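Local coordinates for choline dehydrogenase and related flavoproteins (Aspergillus oryzae, PDB 3Q9T), which is a formate oxidase of the glucose-methanol-choline oxidoreductase family, carrying 8-formyl-FAD at its catalytic site, at residues 104-112 with 385-393; 320-328 with 395-403. All blocks are in the same frame, centred on the assembly; numbering follows the deposited sequence. Where two conformers were deposited one is given.

Contact 1. Residues 104-112 with 385-393; sequences GHKATFDQW and SPLGQPHFE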
ATOM      1  N   GLY A 104       4.349  15.465 -27.733  1.00 20.45           N
ATOM      2  CA  GLY A 104       2.928  15.254 -27.556  1.00 20.80           C
ATOM      3  C   GLY A 104       2.077  15.720 -28.730  1.00 27.09           C
ATOM      4  O   GLY A 104       2.584  16.198 -29.740  1.00 25.80           O
ATOM      5  N   HIS A 105       0.764  15.602 -28.580  1.00 17.12           N
ATOM      6  CA  HIS A 105      -0.147  15.753 -29.696  1.00 26.56           C
ATOM      7  C   HIS A 105      -0.642  17.192 -29.781  1.00 24.12           C
ATOM      8  O   HIS A 105      -0.964  17.800 -28.775  1.00 20.01           O
ATOM      9  CB  HIS A 105      -1.310  14.774 -29.544  1.00 22.65           C
ATOM     10  CG  HIS A 105      -2.134  14.604 -30.781  1.00 23.86           C
ATOM     11  ND1 HIS A 105      -3.134  15.483 -31.135  1.00 19.20           N
ATOM     12  CD2 HIS A 105      -2.122  13.640 -31.736  1.00 23.03           C
ATOM     13  CE1 HIS A 105      -3.701  15.071 -32.257  1.00 21.27           C
ATOM     14  NE2 HIS A 105      -3.106  13.956 -32.642  1.00 20.53           N
ATOM     15  N   LYS A 106      -0.661  17.732 -30.993  1.00 21.10           N
ATOM     16  CA  LYS A 106      -1.094  19.102 -31.240  1.00 19.74           C
ATOM     17  C   LYS A 106      -2.478  19.427 -30.655  1.00 19.63           C
ATOM     18  O   LYS A 106      -2.682  20.485 -30.077  1.00 21.24           O
ATOM     19  CB  LYS A 106      -1.077  19.381 -32.754  1.00 18.98           C
ATOM     20  CG  LYS A 106      -1.829  20.649 -33.200  1.00 24.47           C
ATOM     21  CD  LYS A 106      -1.600  20.902 -34.705  1.00 25.31           C
ATOM     22  CE  LYS A 106      -2.733  21.702 -35.334  1.00 37.65           C
ATOM     23  NZ  LYS A 106      -3.023  22.982 -34.635  1.00 29.64           N
ATOM     24  N   ALA A 107      -3.427  18.518 -30.801  1.00 18.83           N
ATOM     25  CA  ALA A 107      -4.774  18.780 -30.327  1.00 24.52           C
ATOM     26  C   ALA A 107      -4.782  19.012 -28.820  1.00 25.19           C
ATOM     27  O   ALA A 107      -5.605  19.763 -28.295  1.00 23.30           O
ATOM     28  CB  ALA A 107      -5.685  17.632 -30.685  1.00 24.44           C
ATOM     29  N   THR A 108      -3.860  18.362 -28.126  1.00 22.10           N
ATOM     30  CA  THR A 108      -3.829  18.447 -26.677  1.00 21.57           C
ATOM     31  C   THR A 108      -3.279  19.794 -26.231  1.00 22.55           C
ATOM     32  O   THR A 108      -3.836  20.452 -25.344  1.00 26.17           O
ATOM     33  CB  THR A 108      -3.027  17.291 -26.073  1.00 22.72           C
ATOM     34  OG1 THR A 108      -3.741  16.066 -26.293  1.00 21.32           O
ATOM     35  CG2 THR A 108      -2.832  17.500 -24.578  1.00 18.42           C
ATOM     36  N   PHE A 109      -2.199  20.223 -26.866  1.00 24.77           N
ATOM     37  CA  PHE A 109      -1.601  21.499 -26.519  1.00 23.10           C
ATOM     38  C   PHE A 109      -2.528  22.643 -26.925  1.00 24.09           C
ATOM     39  O   PHE A 109      -2.602  23.660 -26.247  1.00 24.13           O
ATOM     40  CB  PHE A 109      -0.248  21.647 -27.196  1.00 24.98           C
ATOM     41  CG  PHE A 109       0.872  20.918 -26.497  1.00 20.61           C
ATOM     42  CD1 PHE A 109       1.561  21.515 -25.447  1.00 22.94           C
ATOM     43  CD2 PHE A 109       1.261  19.657 -26.919  1.00 20.83           C
ATOM     44  CE1 PHE A 109       2.621  20.857 -24.816  1.00 16.97           C
ATOM     45  CE2 PHE A 109       2.310  18.996 -26.311  1.00 16.44           C
ATOM     46  CZ  PHE A 109       2.989  19.593 -25.246  1.00 23.41           C
ATOM     47  N   ASP A 110      -3.250  22.465 -28.023  1.00 19.54           N
ATOM     48  CA  ASP A 110      -4.218  23.458 -28.430  1.00 22.47           C
ATOM     49  C   ASP A 110      -5.244  23.704 -27.336  1.00 21.49           C
ATOM     50  O   ASP A 110      -5.750  24.810 -27.210  1.00 22.87           O
ATOM     51  CB  ASP A 110      -4.919  23.057 -29.734  1.00 24.79           C
ATOM     52  CG  ASP A 110      -4.117  23.434 -30.967  1.00 26.78           C
ATOM     53  OD1 ASP A 110      -3.151  24.229 -30.843  1.00 27.31           O
ATOM     54  OD2 ASP A 110      -4.465  22.947 -32.063  1.00 29.53           O
ATOM     55  N   GLN A 111      -5.558  22.680 -26.543  1.00 24.45           N
ATOM     56  CA  GLN A 111      -6.550  22.833 -25.482  0.52 21.76           C
ATOM     57  C   GLN A 111      -5.984  23.586 -24.278  1.00 21.71           C
ATOM     58  O   GLN A 111      -6.723  23.978 -23.392  1.00 28.71           O
ATOM     59  CB  GLN A 111      -7.130  21.483 -25.057  0.52 23.08           C
ATOM     60  CG  GLN A 111      -7.706  20.673 -26.200  0.52 21.88           C
ATOM     61  CD  GLN A 111      -8.708  21.453 -27.022  0.52 26.19           C
ATOM     62  OE1 GLN A 111      -9.813  21.735 -26.562  0.52 31.63           O
ATOM     63  NE2 GLN A 111      -8.328  21.805 -28.249  0.52 28.06           N
ATOM     64  N   TRP A 112      -4.673  23.791 -24.251  1.00 17.73           N
ATOM     65  CA  TRP A 112      -4.108  24.644 -23.208  1.00 24.09           C
ATOM     66  C   TRP A 112      -4.681  26.063 -23.331  1.00 23.92           C
ATOM     67  O   TRP A 112      -4.657  26.840 -22.376  1.00 20.75           O
ATOM     68  CB  TRP A 112      -2.588  24.694 -23.277  1.00 16.78           C
ATOM     69  CG  TRP A 112      -1.878  23.416 -22.883  1.00 19.16           C
ATOM     70  CD1 TRP A 112      -2.371  22.148 -22.932  1.00 22.63           C
ATOM     71  CD2 TRP A 112      -0.537  23.304 -22.382  1.00 18.29           C
ATOM     72  NE1 TRP A 112      -1.425  21.253 -22.491  1.00 16.38           N
ATOM     73  CE2 TRP A 112      -0.289  21.938 -22.153  1.00 16.94           C
ATOM     74  CE3 TRP A 112       0.471  24.232 -22.096  1.00 19.95           C
ATOM     75  CZ2 TRP A 112       0.929  21.471 -21.659  1.00 18.99           C
ATOM     76  CZ3 TRP A 112       1.685  23.769 -21.611  1.00 24.40           C
ATOM     77  CH2 TRP A 112       1.902  22.398 -21.394  1.00 23.58           C
ATOM     78  N   SER A 385      -9.662  10.265 -25.868  1.00 14.23           N
ATOM     79  CA  SER A 385      -8.946  11.070 -26.856  1.00 17.14           C
ATOM     80  C   SER A 385      -9.898  11.510 -27.968  1.00 20.09           C
ATOM     81  O   SER A 385      -9.790  11.036 -29.098  1.00 15.88           O
ATOM     82  CB  SER A 385      -7.813  10.247 -27.467  1.00 18.36           C
ATOM     83  OG  SER A 385      -6.842   9.892 -26.503  1.00 19.05           O
ATOM     84  N   PRO A 386     -10.834  12.422 -27.652  1.00 19.98           N
ATOM     85  CA  PRO A 386     -11.885  12.771 -28.616  1.00 20.82           C
ATOM     86  C   PRO A 386     -11.358  13.566 -29.810  1.00 23.83           C
ATOM     87  O   PRO A 386     -12.132  13.923 -30.692  1.00 31.25           O
ATOM     88  CB  PRO A 386     -12.828  13.653 -27.796  1.00 23.28           C
ATOM     89  CG  PRO A 386     -11.939  14.285 -26.752  1.00 23.01           C
ATOM     90  CD  PRO A 386     -10.911  13.229 -26.417  1.00 21.82           C
ATOM     91  N   LEU A 387     -10.061  13.838 -29.834  1.00 24.01           N
ATOM     92  CA  LEU A 387      -9.479  14.724 -30.841  1.00 23.83           C
ATOM     93  C   LEU A 387      -8.381  13.995 -31.606  1.00 22.20           C
ATOM     94  O   LEU A 387      -7.476  14.619 -32.159  1.00 27.46           O
ATOM     95  CB  LEU A 387      -8.897  15.972 -30.168  1.00 21.11           C
ATOM     96  CG  LEU A 387      -9.642  17.306 -30.152  1.00 34.78           C
ATOM     97  CD1 LEU A 387     -11.151  17.151 -30.208  1.00 28.43           C
ATOM     98  CD2 LEU A 387      -9.227  18.116 -28.931  1.00 28.44           C
ATOM     99  N   GLY A 388      -8.441  12.669 -31.604  1.00 21.56           N
ATOM    100  CA  GLY A 388      -7.559  11.869 -32.430  1.00 18.34           C
ATOM    101  C   GLY A 388      -6.225  11.512 -31.805  1.00 20.98           C
ATOM    102  O   GLY A 388      -5.399  10.851 -32.446  1.00 20.84           O
ATOM    103  N   GLN A 389      -6.002  11.941 -30.565  1.00 18.44           N
ATOM    104  CA  GLN A 389      -4.778  11.647 -29.814  0.71 21.65           C
ATOM    105  C   GLN A 389      -4.584  10.144 -29.602  1.00 22.57           C
ATOM    106  O   GLN A 389      -5.550   9.373 -29.672  1.00 17.01           O
ATOM    107  CB  GLN A 389      -4.824  12.316 -28.432  0.71 21.11           C
ATOM    108  CG  GLN A 389      -4.969  13.823 -28.433  0.71 17.92           C
ATOM    109  CD  GLN A 389      -6.372  14.274 -28.047  0.71 24.05           C
ATOM    110  OE1 GLN A 389      -6.540  15.212 -27.261  0.71 23.24           O
ATOM    111  NE2 GLN A 389      -7.388  13.611 -28.605  0.71 20.41           N
ATOM    112  N   PRO A 390      -3.349   9.716 -29.296  1.00 16.35           N
ATOM    113  CA  PRO A 390      -3.139   8.305 -28.964  1.00 17.24           C
ATOM    114  C   PRO A 390      -3.933   7.948 -27.716  1.00 22.01           C
ATOM    115  O   PRO A 390      -4.382   8.841 -26.995  1.00 19.81           O
ATOM    116  CB  PRO A 390      -1.648   8.243 -28.613  1.00 16.76           C
ATOM    117  CG  PRO A 390      -1.042   9.454 -29.243  1.00 16.69           C
ATOM    118  CD  PRO A 390      -2.105  10.499 -29.234  1.00 16.56           C
ATOM    119  N   HIS A 391      -4.110   6.656 -27.471  1.00 18.35           N
ATOM    120  CA  HIS A 391      -4.578   6.186 -26.172  1.00 19.01           C
ATOM    121  C   HIS A 391      -3.411   5.768 -25.277  1.00 20.47           C
ATOM    122  O   HIS A 391      -3.474   5.912 -24.051  1.00 21.58           O
ATOM    123  CB  HIS A 391      -5.547   5.021 -26.345  1.00 14.23           C
ATOM    124  CG  HIS A 391      -6.863   5.423 -26.917  1.00 16.07           C
ATOM    125  ND1 HIS A 391      -7.509   4.691 -27.889  1.00 18.79           N
ATOM    126  CD2 HIS A 391      -7.660   6.486 -26.653  1.00 17.51           C
ATOM    127  CE1 HIS A 391      -8.654   5.277 -28.192  1.00 22.21           C
ATOM    128  NE2 HIS A 391      -8.766   6.373 -27.462  1.00 21.02           N
ATOM    129  N   PHE A 392      -2.344   5.255 -25.886  1.00 14.63           N
ATOM    130  CA  PHE A 392      -1.207   4.758 -25.113  1.00 17.44           C
ATOM    131  C   PHE A 392       0.128   5.194 -25.659  1.00 20.61           C
ATOM    132  O   PHE A 392       0.255   5.504 -26.839  1.00 17.84           O
ATOM    133  CB  PHE A 392      -1.222   3.233 -25.028  1.00 19.25           C
ATOM    134  CG  PHE A 392      -2.349   2.694 -24.206  1.00 24.44           C
ATOM    135  CD1 PHE A 392      -2.149   2.373 -22.868  1.00 20.79           C
ATOM    136  CD2 PHE A 392      -3.622   2.540 -24.761  1.00 16.84           C
ATOM    137  CE1 PHE A 392      -3.208   1.891 -22.095  1.00 23.00           C
ATOM    138  CE2 PHE A 392      -4.681   2.059 -24.003  1.00 21.22           C
ATOM    139  CZ  PHE A 392      -4.479   1.738 -22.664  1.00 18.83           C
ATOM    140  N   GLU A 393       1.112   5.245 -24.765  1.00 21.15           N
ATOM    141  CA  GLU A 393       2.508   5.129 -25.164  1.00 21.00           C
ATOM    142  C   GLU A 393       2.934   3.747 -24.719  1.00 21.46           C
ATOM    143  O   GLU A 393       2.818   3.401 -23.535  1.00 19.85           O
ATOM    144  CB  GLU A 393       3.407   6.194 -24.523  1.00 16.56           C
ATOM    145  CG  GLU A 393       4.893   5.833 -24.609  1.00 17.63           C
ATOM    146  CD  GLU A 393       5.839   6.983 -24.235  1.00 20.68           C
ATOM    147  OE1 GLU A 393       7.063   6.732 -24.123  1.00 19.15           O
ATOM    148  OE2 GLU A 393       5.378   8.135 -24.069  1.00 17.25           O
TER
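The imidazole of H105 lies against CA and CG of Q389. CG of H105 stands anti to the backbone N (chi1 -166°), which sets the ring beside the first turn of helix 106-110, where ND1 meets A107 N and one face meets Q389. From the root outward, CB and CG of H105 rest on Q389 CG, and ND1 comes within 3.7 Å of that same carbon. CD2 meets P390 CD, CE1 lies near L387 O, and NE2 is 3.9 Å from G388 O. Q389 CA sits over one face, 4.0 Å from the ring centroid and 15° off the normal, a CH-pi contact. Histidine suits this N-cap because ND1 also accepts from A107 N (3.1 Å), capping the helix while the rest of the ring packs. Small A107 lets the loop come close, its CB meeting L387 CB at 3.7 Å. G388, with phi 88°, closes a type I turn from S385 in a backbone shape suited to a residue without CB. T108 OG1, beside Q389, is hydrogen-bonded to D551, whose carboxylate also binds H105 N. The contact thus joins helix 106-110, backed by helix 122-131 through F109, to the loop entering strand 392-397, where P390 leans on F358 of strand 353-358.

Contact 2. Residues 320-328 with 395-403; sequences FGMDDVLLR and DFVCMFGTA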
ATOM      1  N   PHE A 320      17.597 -11.719 -27.338  1.00 24.11           N
ATOM      2  CA  PHE A 320      16.565 -10.750 -27.717  1.00 19.04           C
ATOM      3  C   PHE A 320      16.229  -9.780 -26.583  1.00 18.47           C
ATOM      4  O   PHE A 320      15.226  -9.080 -26.605  1.00 19.66           O
ATOM      5  CB  PHE A 320      15.334 -11.456 -28.294  1.00 23.15           C
ATOM      6  CG  PHE A 320      15.590 -12.070 -29.644  1.00 22.05           C
ATOM      7  CD1 PHE A 320      15.354 -11.341 -30.806  1.00 22.26           C
ATOM      8  CD2 PHE A 320      16.118 -13.348 -29.748  1.00 22.79           C
ATOM      9  CE1 PHE A 320      15.608 -11.883 -32.045  1.00 26.24           C
ATOM     10  CE2 PHE A 320      16.377 -13.905 -30.989  1.00 30.16           C
ATOM     11  CZ  PHE A 320      16.125 -13.171 -32.142  1.00 24.32           C
ATOM     12  N   GLY A 321      17.118  -9.727 -25.603  1.00 17.28           N
ATOM     13  CA  GLY A 321      17.070  -8.701 -24.586  1.00 18.94           C
ATOM     14  C   GLY A 321      18.476  -8.545 -24.058  1.00 20.53           C
ATOM     15  O   GLY A 321      19.333  -9.345 -24.384  1.00 25.97           O
ATOM     16  N   MET A 322      18.709  -7.536 -23.233  1.00 21.58           N
ATOM     17  CA  MET A 322      20.058  -7.187 -22.818  1.00 19.79           C
ATOM     18  C   MET A 322      20.449  -7.685 -21.433  1.00 23.51           C
ATOM     19  O   MET A 322      21.540  -7.376 -20.942  1.00 27.66           O
ATOM     20  CB  MET A 322      20.213  -5.672 -22.907  1.00 21.90           C
ATOM     21  CG  MET A 322      20.066  -5.154 -24.333  1.00 20.12           C
ATOM     22  SD  MET A 322      21.383  -5.795 -25.377  1.00 27.27           S
ATOM     23  CE  MET A 322      22.844  -5.257 -24.466  1.00 21.34           C
ATOM     24  N   ASP A 323      19.566  -8.454 -20.801  1.00 19.73           N
ATOM     25  CA  ASP A 323      19.793  -8.923 -19.437  1.00 24.21           C
ATOM     26  C   ASP A 323      21.172  -9.551 -19.239  1.00 32.31           C
ATOM     27  O   ASP A 323      21.859  -9.282 -18.246  1.00 25.14           O
ATOM     28  CB  ASP A 323      18.709  -9.928 -19.027  1.00 19.82           C
ATOM     29  CG  ASP A 323      17.300  -9.384 -19.231  1.00 26.36           C
ATOM     30  OD1 ASP A 323      16.977  -8.940 -20.358  1.00 22.74           O
ATOM     31  OD2 ASP A 323      16.517  -9.399 -18.258  1.00 20.58           O
ATOM     32  N   ASP A 324      21.573 -10.402 -20.176  1.00 28.71           N
ATOM     33  CA  ASP A 324      22.801 -11.177 -19.998  1.00 35.58           C
ATOM     34  C   ASP A 324      24.056 -10.323 -20.176  1.00 31.84           C
ATOM     35  O   ASP A 324      25.151 -10.729 -19.802  1.00 30.89           O
ATOM     36  CB  ASP A 324      22.838 -12.374 -20.944  1.00 28.15           C
ATOM     37  CG  ASP A 324      23.512 -13.586 -20.316  1.00 42.30           C
ATOM     38  OD1 ASP A 324      23.176 -13.921 -19.153  1.00 39.79           O
ATOM     39  OD2 ASP A 324      24.386 -14.193 -20.974  1.00 50.92           O
ATOM     40  N   VAL A 325      23.881  -9.139 -20.747  1.00 26.97           N
ATOM     41  CA  VAL A 325      24.998  -8.252 -20.995  1.00 24.94           C
ATOM     42  C   VAL A 325      25.091  -7.177 -19.923  1.00 31.56           C
ATOM     43  O   VAL A 325      26.170  -6.900 -19.405  1.00 29.18           O
ATOM     44  CB  VAL A 325      24.874  -7.575 -22.363  1.00 31.51           C
ATOM     45  CG1 VAL A 325      26.085  -6.691 -22.611  1.00 26.81           C
ATOM     46  CG2 VAL A 325      24.698  -8.626 -23.475  1.00 24.24           C
ATOM     47  N   LEU A 326      23.954  -6.583 -19.574  1.00 30.97           N
ATOM     48  CA  LEU A 326      23.963  -5.437 -18.678  1.00 24.43           C
ATOM     49  C   LEU A 326      23.590  -5.753 -17.232  1.00 31.74           C
ATOM     50  O   LEU A 326      24.130  -5.150 -16.297  1.00 30.92           O
ATOM     51  CB  LEU A 326      23.073  -4.329 -19.237  1.00 29.34           C
ATOM     52  CG  LEU A 326      23.588  -3.747 -20.556  1.00 29.74           C
ATOM     53  CD1 LEU A 326      22.550  -2.819 -21.198  1.00 24.56           C
ATOM     54  CD2 LEU A 326      24.904  -3.024 -20.317  1.00 26.03           C
ATOM     55  N   LEU A 327      22.685  -6.706 -17.044  1.00 25.11           N
ATOM     56  CA  LEU A 327      22.104  -6.940 -15.727  1.00 33.64           C
ATOM     57  C   LEU A 327      22.893  -7.902 -14.854  1.00 33.50           C
ATOM     58  O   LEU A 327      22.948  -7.731 -13.639  1.00 41.54           O
ATOM     59  CB  LEU A 327      20.672  -7.460 -15.854  1.00 32.76           C
ATOM     60  CG  LEU A 327      19.517  -6.520 -15.509  1.00 37.85           C
ATOM     61  CD1 LEU A 327      18.254  -7.357 -15.316  1.00 23.26           C
ATOM     62  CD2 LEU A 327      19.824  -5.697 -14.253  1.00 27.91           C
ATOM     63  N   ARG A 328      23.472  -8.924 -15.470  1.00 34.73           N
ATOM     64  CA  ARG A 328      24.130  -9.990 -14.728  1.00 35.64           C
ATOM     65  C   ARG A 328      25.637  -9.820 -14.776  1.00 39.00           C
ATOM     66  O   ARG A 328      26.188  -9.351 -15.771  1.00 42.94           O
ATOM     67  CB  ARG A 328      23.696 -11.371 -15.257  1.00 33.24           C
ATOM     68  CG  ARG A 328      22.212 -11.648 -15.026  1.00 30.23           C
ATOM     69  CD  ARG A 328      21.788 -13.067 -15.342  1.00 29.08           C
ATOM     70  NE  ARG A 328      21.540 -13.264 -16.768  1.00 33.24           N
ATOM     71  CZ  ARG A 328      20.341 -13.175 -17.335  1.00 30.97           C
ATOM     72  NH1 ARG A 328      19.269 -12.892 -16.594  1.00 27.00           N
ATOM     73  NH2 ARG A 328      20.213 -13.375 -18.644  1.00 32.22           N
ATOM     74  N   ASP A 395       6.093   1.530 -24.378  1.00 17.61           N
ATOM     75  CA  ASP A 395       7.539   1.473 -24.345  1.00 18.48           C
ATOM     76  C   ASP A 395       8.007   0.047 -24.298  1.00 20.25           C
ATOM     77  O   ASP A 395       7.655  -0.702 -23.384  1.00 21.94           O
ATOM     78  CB  ASP A 395       8.086   2.238 -23.134  1.00 20.33           C
ATOM     79  CG  ASP A 395       7.591   3.663 -23.097  1.00 27.30           C
ATOM     80  OD1 ASP A 395       7.661   4.347 -24.155  1.00 22.67           O
ATOM     81  OD2 ASP A 395       7.102   4.083 -22.022  1.00 27.54           O
ATOM     82  N   PHE A 396       8.817  -0.321 -25.282  1.00 17.01           N
ATOM     83  CA  PHE A 396       9.358  -1.659 -25.353  1.00 17.86           C
ATOM     84  C   PHE A 396      10.792  -1.686 -24.875  1.00 19.89           C
ATOM     85  O   PHE A 396      11.717  -1.582 -25.670  1.00 19.31           O
ATOM     86  CB  PHE A 396       9.227  -2.180 -26.776  1.00 22.44           C
ATOM     87  CG  PHE A 396       7.813  -2.171 -27.270  1.00 19.72           C
ATOM     88  CD1 PHE A 396       6.949  -3.199 -26.937  1.00 16.59           C
ATOM     89  CD2 PHE A 396       7.339  -1.119 -28.034  1.00 19.13           C
ATOM     90  CE1 PHE A 396       5.636  -3.188 -27.364  1.00 19.82           C
ATOM     91  CE2 PHE A 396       6.023  -1.100 -28.468  1.00 19.68           C
ATOM     92  CZ  PHE A 396       5.171  -2.132 -28.134  1.00 20.71           C
ATOM     93  N   VAL A 397      10.969  -1.820 -23.564  1.00 21.06           N
ATOM     94  CA  VAL A 397      12.297  -1.790 -22.960  1.00 19.17           C
ATOM     95  C   VAL A 397      12.921  -3.161 -23.165  1.00 24.71           C
ATOM     96  O   VAL A 397      12.319  -4.172 -22.819  1.00 24.89           O
ATOM     97  CB  VAL A 397      12.220  -1.463 -21.456  1.00 16.77           C
ATOM     98  CG1 VAL A 397      13.600  -1.384 -20.848  1.00 19.97           C
ATOM     99  CG2 VAL A 397      11.476  -0.164 -21.246  1.00 20.27           C
ATOM    100  N   CYS A 398      14.114  -3.200 -23.747  1.00 25.01           N
ATOM    101  CA  CYS A 398      14.707  -4.476 -24.151  1.00 20.88           C
ATOM    102  C   CYS A 398      15.548  -5.128 -23.074  1.00 21.99           C
ATOM    103  O   CYS A 398      16.656  -5.589 -23.344  1.00 19.52           O
ATOM    104  CB  CYS A 398      15.520  -4.337 -25.454  1.00 22.52           C
ATOM    105  SG  CYS A 398      16.805  -3.092 -25.408  1.00 21.98           S
ATOM    106  N   MET A 399      15.020  -5.165 -21.853  1.00 22.97           N
ATOM    107  CA  MET A 399      15.575  -6.007 -20.792  1.00 19.66           C
ATOM    108  C   MET A 399      14.650  -5.933 -19.586  1.00 20.99           C
ATOM    109  O   MET A 399      13.723  -5.123 -19.568  1.00 20.28           O
ATOM    110  CB  MET A 399      17.017  -5.607 -20.431  1.00 24.80           C
ATOM    111  CG  MET A 399      17.168  -4.517 -19.391  1.00 31.86           C
ATOM    112  SD  MET A 399      18.889  -4.219 -18.867  1.00 32.14           S
ATOM    113  CE  MET A 399      19.582  -5.824 -19.029  1.00 30.43           C
ATOM    114  N   PHE A 400      14.868  -6.782 -18.590  1.00 20.32           N
ATOM    115  CA  PHE A 400      14.088  -6.655 -17.367  1.00 23.01           C
ATOM    116  C   PHE A 400      14.381  -5.297 -16.745  1.00 20.87           C
ATOM    117  O   PHE A 400      15.542  -4.943 -16.572  1.00 21.90           O
ATOM    118  CB  PHE A 400      14.432  -7.746 -16.358  1.00 21.17           C
ATOM    119  CG  PHE A 400      13.574  -7.702 -15.123  1.00 19.43           C
ATOM    120  CD1 PHE A 400      12.356  -8.352 -15.090  1.00 16.71           C
ATOM    121  CD2 PHE A 400      13.977  -6.994 -14.009  1.00 18.67           C
ATOM    122  CE1 PHE A 400      11.556  -8.328 -13.961  1.00 16.96           C
ATOM    123  CE2 PHE A 400      13.178  -6.962 -12.858  1.00 20.99           C
ATOM    124  CZ  PHE A 400      11.965  -7.630 -12.841  1.00 18.61           C
ATOM    125  N   GLY A 401      13.335  -4.542 -16.409  1.00 20.24           N
ATOM    126  CA  GLY A 401      13.513  -3.226 -15.820  1.00 19.24           C
ATOM    127  C   GLY A 401      12.970  -3.102 -14.402  1.00 19.44           C
ATOM    128  O   GLY A 401      11.749  -3.061 -14.198  1.00 19.18           O
ATOM    129  N   THR A 402      13.879  -3.014 -13.429  1.00 17.13           N
ATOM    130  CA  THR A 402      13.500  -2.926 -12.021  1.00 22.43           C
ATOM    131  C   THR A 402      12.620  -1.724 -11.784  1.00 19.82           C
ATOM    132  O   THR A 402      11.760  -1.776 -10.922  1.00 19.50           O
ATOM    133  CB  THR A 402      14.717  -2.797 -11.090  1.00 20.29           C
ATOM    134  OG1 THR A 402      15.600  -1.800 -11.615  1.00 27.52           O
ATOM    135  CG2 THR A 402      15.459  -4.133 -10.989  1.00 21.47           C
ATOM    136  N   ALA A 403      12.846  -0.643 -12.538  1.00 18.86           N
ATOM    137  CA  ALA A 403      12.059   0.582 -12.369  1.00 21.76           C
ATOM    138  C   ALA A 403      10.577   0.379 -12.669  1.00 18.88           C
ATOM    139  O   ALA A 403       9.747   1.216 -12.310  1.00 20.18           O
ATOM    140  CB  ALA A 403      12.616   1.715 -13.234  1.00 21.25           C
TER
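An inverse gamma turn centred on C398 meets the start of a short helix that itself contains a wider, pi-type turn, and M322 and D323 bind the backbone just there. M322 N donates to C398 O at 2.8 Å, with an N-H...O angle of 144°. The next residue, D323, accepts from F400 N through its carboxylate: OD2 takes the main bond, 3.1 Å long, on its syn side but 35° out of the carboxylate plane, and OD1 adds a weak one. OD1 is also bonded to H416 N of strand 415-423. Between these two anchors lies M399, whose CG occupies the position between backbone N and carbonyl carbon (chi1 87°), sending the chain past D323 in the opposite direction and toward L326 and L327 of helix 323-327. Its thioether end lies among these leucines, though the methyl's exact position is uncertain; a long, flexible side chain can reach them from the loop. L327 crosses to F400, CD1 resting 4.0 Å from CB, and M322 CG touches C398 SG. G321, lacking a CB, runs close beside C398 O. Aspartate suits position 323 because its two carboxylate oxygens can accept from different main-chain amides, F400 N and H416 N. Those donors, with the nearby helix start, would probably stabilise its buried negative charge, tying helix and loop together by polar bonds over an apolar patch.

Overall arrangement
Both contacts use strand 392-397: contact 1 lies at its entrance and contact 2 at its exit, with centres about 30 Å apart. Their segments alternate along the chain, so each ties a different earlier piece of the chain to the same strand, and apart from adjoining in sequence they do not touch. R553 bridges the strand between them, its N bonding E393 and its guanidinium pairing with D395. Contact 1 lies away from the FAD-binding residues. Contact 2 comes nearer, the side chain of M399 being about 11 Å from that of Y98, and that of C398 about 12 Å from that of T100, both FAD-binding residues.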